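Local coordinates for protein catechol 2,3-dioxygenase (PDB 3HPY) that probably cleaves the catechol ring at the bond between a hydroxyl-bearing carbon and its hydroxyl-free neighbour, using iron and dioxygen, in aromatic hydrocarbon breakdown, at residues C[256-259]-C[265-268]. Residues are numbered along the deposited sequence; the frame is centred on the assembly and turned at random.
With FE (Fe (III) ion), chain I; MCT (4-methylcatechol), chain J.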
ATOM      1  N   ILE C 256       1.860 -15.447   2.951  1.00 26.97           N
ATOM      2  CA  ILE C 256       3.058 -16.086   2.435  1.00 26.59           C
ATOM      3  C   ILE C 256       3.390 -17.244   3.366  1.00 26.24           C
ATOM      4  O   ILE C 256       3.365 -17.083   4.592  1.00 24.98           O
ATOM      5  CB  ILE C 256       4.278 -15.148   2.434  1.00 24.84           C
ATOM      6  CG1 ILE C 256       4.071 -14.021   1.430  1.00 26.54           C
ATOM      7  CG2 ILE C 256       5.536 -15.957   2.100  1.00 24.15           C
ATOM      8  CD1 ILE C 256       5.281 -13.116   1.258  1.00 29.58           C
ATOM      9  N   TYR C 257       3.691 -18.404   2.794  1.00 27.03           N
ATOM     10  CA  TYR C 257       4.069 -19.562   3.595  1.00 27.87           C
ATOM     11  C   TYR C 257       5.566 -19.795   3.433  1.00 28.74           C
ATOM     12  O   TYR C 257       6.076 -19.872   2.312  1.00 27.67           O
ATOM     13  CB  TYR C 257       3.332 -20.827   3.153  1.00 29.47           C
ATOM     14  CG  TYR C 257       1.896 -20.962   3.621  1.00 29.27           C
ATOM     15  CD1 TYR C 257       1.402 -20.207   4.684  1.00 31.36           C
ATOM     16  CD2 TYR C 257       1.036 -21.866   2.998  1.00 29.87           C
ATOM     17  CE1 TYR C 257       0.082 -20.345   5.114  1.00 29.92           C
ATOM     18  CE2 TYR C 257      -0.280 -22.019   3.414  1.00 30.13           C
ATOM     19  CZ  TYR C 257      -0.753 -21.256   4.469  1.00 31.44           C
ATOM     20  OH  TYR C 257      -2.065 -21.399   4.853  1.00 30.72           O
ATOM     21  N   ALA C 258       6.261 -19.915   4.560  1.00 29.40           N
ATOM     22  CA  ALA C 258       7.692 -20.149   4.552  1.00 29.52           C
ATOM     23  C   ALA C 258       8.019 -21.216   5.572  1.00 30.17           C
ATOM     24  O   ALA C 258       7.153 -21.629   6.346  1.00 30.48           O
ATOM     25  CB  ALA C 258       8.435 -18.866   4.882  1.00 29.59           C
ATOM     26  N   TRP C 259       9.270 -21.667   5.583  1.00 28.89           N
ATOM     27  CA  TRP C 259       9.670 -22.690   6.535  1.00 28.42           C
ATOM     28  C   TRP C 259      10.738 -22.190   7.465  1.00 28.34           C
ATOM     29  O   TRP C 259      11.593 -21.396   7.077  1.00 25.88           O
ATOM     30  CB  TRP C 259      10.198 -23.928   5.807  1.00 28.17           C
ATOM     31  CG  TRP C 259       9.121 -24.818   5.353  1.00 27.02           C
ATOM     32  CD1 TRP C 259       8.300 -25.577   6.138  1.00 26.11           C
ATOM     33  CD2 TRP C 259       8.690 -25.013   4.005  1.00 25.89           C
ATOM     34  NE1 TRP C 259       7.378 -26.234   5.357  1.00 26.91           N
ATOM     35  CE2 TRP C 259       7.595 -25.903   4.044  1.00 26.29           C
ATOM     36  CE3 TRP C 259       9.123 -24.521   2.766  1.00 27.24           C
ATOM     37  CZ2 TRP C 259       6.924 -26.310   2.891  1.00 27.11           C
ATOM     38  CZ3 TRP C 259       8.458 -24.928   1.618  1.00 27.53           C
ATOM     39  CH2 TRP C 259       7.369 -25.815   1.688  1.00 27.42           C
ATOM     40  N   ARG C 265       6.652 -24.885   9.323  1.00 26.52           N
ATOM     41  CA  ARG C 265       6.053 -23.877   8.463  1.00 25.07           C
ATOM     42  C   ARG C 265       5.387 -22.792   9.310  1.00 25.89           C
ATOM     43  O   ARG C 265       4.737 -23.082  10.320  1.00 26.22           O
ATOM     44  CB  ARG C 265       4.993 -24.503   7.554  1.00 26.18           C
ATOM     45  CG  ARG C 265       4.307 -23.494   6.636  1.00 26.81           C
ATOM     46  CD  ARG C 265       3.091 -24.065   5.906  1.00 29.74           C
ATOM     47  NE  ARG C 265       3.424 -25.041   4.869  1.00 32.89           N
ATOM     48  CZ  ARG C 265       3.128 -26.334   4.945  1.00 33.10           C
ATOM     49  NH1 ARG C 265       2.497 -26.806   6.010  1.00 32.25           N
ATOM     50  NH2 ARG C 265       3.444 -27.153   3.950  1.00 32.30           N
ATOM     51  N   PHE C 266       5.560 -21.540   8.906  1.00 24.84           N
ATOM     52  CA  PHE C 266       4.919 -20.437   9.599  1.00 24.47           C
ATOM     53  C   PHE C 266       4.265 -19.578   8.521  1.00 26.67           C
ATOM     54  O   PHE C 266       4.491 -19.790   7.322  1.00 25.47           O
ATOM     55  CB  PHE C 266       5.936 -19.626  10.410  1.00 25.73           C
ATOM     56  CG  PHE C 266       6.925 -18.863   9.577  1.00 29.54           C
ATOM     57  CD1 PHE C 266       6.679 -17.540   9.214  1.00 29.74           C
ATOM     58  CD2 PHE C 266       8.111 -19.457   9.164  1.00 29.23           C
ATOM     59  CE1 PHE C 266       7.597 -16.825   8.459  1.00 30.30           C
ATOM     60  CE2 PHE C 266       9.032 -18.746   8.409  1.00 30.31           C
ATOM     61  CZ  PHE C 266       8.776 -17.429   8.056  1.00 29.72           C
ATOM     62  N   GLU C 267       3.439 -18.627   8.940  1.00 25.38           N
ATOM     63  CA  GLU C 267       2.766 -17.750   7.988  1.00 24.90           C
ATOM     64  C   GLU C 267       2.763 -16.305   8.471  1.00 25.99           C
ATOM     65  O   GLU C 267       2.687 -16.042   9.683  1.00 24.69           O
ATOM     66  CB  GLU C 267       1.325 -18.225   7.785  1.00 24.45           C
ATOM     67  CG  GLU C 267       0.425 -17.288   6.997  1.00 24.59           C
ATOM     68  CD  GLU C 267      -1.044 -17.685   7.103  1.00 27.38           C
ATOM     69  OE1 GLU C 267      -1.507 -17.913   8.238  1.00 27.26           O
ATOM     70  OE2 GLU C 267      -1.737 -17.762   6.069  1.00 26.38           O
ATOM     71  N   THR C 268       2.880 -15.380   7.519  1.00 26.08           N
ATOM     72  CA  THR C 268       2.814 -13.946   7.801  1.00 28.56           C
ATOM     73  C   THR C 268       1.672 -13.466   6.919  1.00 31.33           C
ATOM     74  O   THR C 268       1.788 -13.488   5.689  1.00 32.00           O
ATOM     75  CB  THR C 268       4.073 -13.163   7.354  1.00 28.94           C
ATOM     76  OG1 THR C 268       4.351 -13.454   5.979  1.00 30.50           O
ATOM     77  CG2 THR C 268       5.265 -13.503   8.210  1.00 30.58           C
TER
HETATM   78 FE    FE I 310      -3.028 -19.430   8.345  1.00 31.11          FE
HETATM   79  C1  MCT J 311      -6.138 -20.835   4.630  1.00 49.03           C
HETATM   80  C2  MCT J 311      -5.017 -21.228   5.379  1.00 49.97           C
HETATM   81  C3  MCT J 311      -4.508 -20.356   6.369  1.00 50.26           C
HETATM   82  O3  MCT J 311      -3.439 -20.725   7.080  1.00 51.71           O
HETATM   83  C4  MCT J 311      -5.121 -19.097   6.617  1.00 50.26           C
HETATM   84  O4  MCT J 311      -4.613 -18.273   7.577  1.00 50.24           O
HETATM   85  C5  MCT J 311      -6.257 -18.702   5.859  1.00 49.97           C
HETATM   86  C6  MCT J 311      -6.759 -19.582   4.867  1.00 50.08           C
HETATM   87  C   MCT J 311      -6.680 -21.747   3.575  1.00 50.11           C
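Two torsions set Tyr257 beside Glu267: chi1 of -78° puts Tyr257 CG anti to its carbonyl carbon, while chi1 of 170° places Glu267 CG opposite its N and the chain runs on extended to the metal. Glu267 CB lies in the ring plane at the Tyr257 edge, and Glu267 OE2 comes within 3.3 Å of Tyr257 CE1, with carboxylate and ring planes 46° apart. Glu267 OE1 binds the iron ion at 2.1 Å, joined there by His154 and His216; Tyr257 OH donates to MCT O3 at 2.7 Å, an oxygen that also coordinates iron. One residue thus holds the metal and the other the metal-bound 4-methylcatechol, with His248 a second partner of Tyr257 OH. With the iron bond, hydrogen bonds of Ser218 OG with Glu267 OE1 and Thr255 OG1 with Glu267 OE2 would restrict the carboxylate's rotation.

Arg265 CD lies over one Tyr257 face, displaced toward the rim, 4.0 Å from Tyr257 CG; Trp259 NE1 is likewise offset over a guanidinium face, and Asp242 and the His215 carbonyl hold the charged end. On the reverse side, Ala258 CB meets Phe266 CZ at 3.5 Å. Between these layers, Ala258 and Phe266 form an antiparallel hydrogen-bonded pair (Phe266 N to Ala258 O, 3.0 Å).

In this iron-bearing, glyoxalase-like (vicinal oxygen chelate) half, strands 241-244 (antiparallel to 254-259) and 213-220 (parallel to 265-270) flank the hairpin, with helix 224-236 packing Met234 against Ala258 and Phe266.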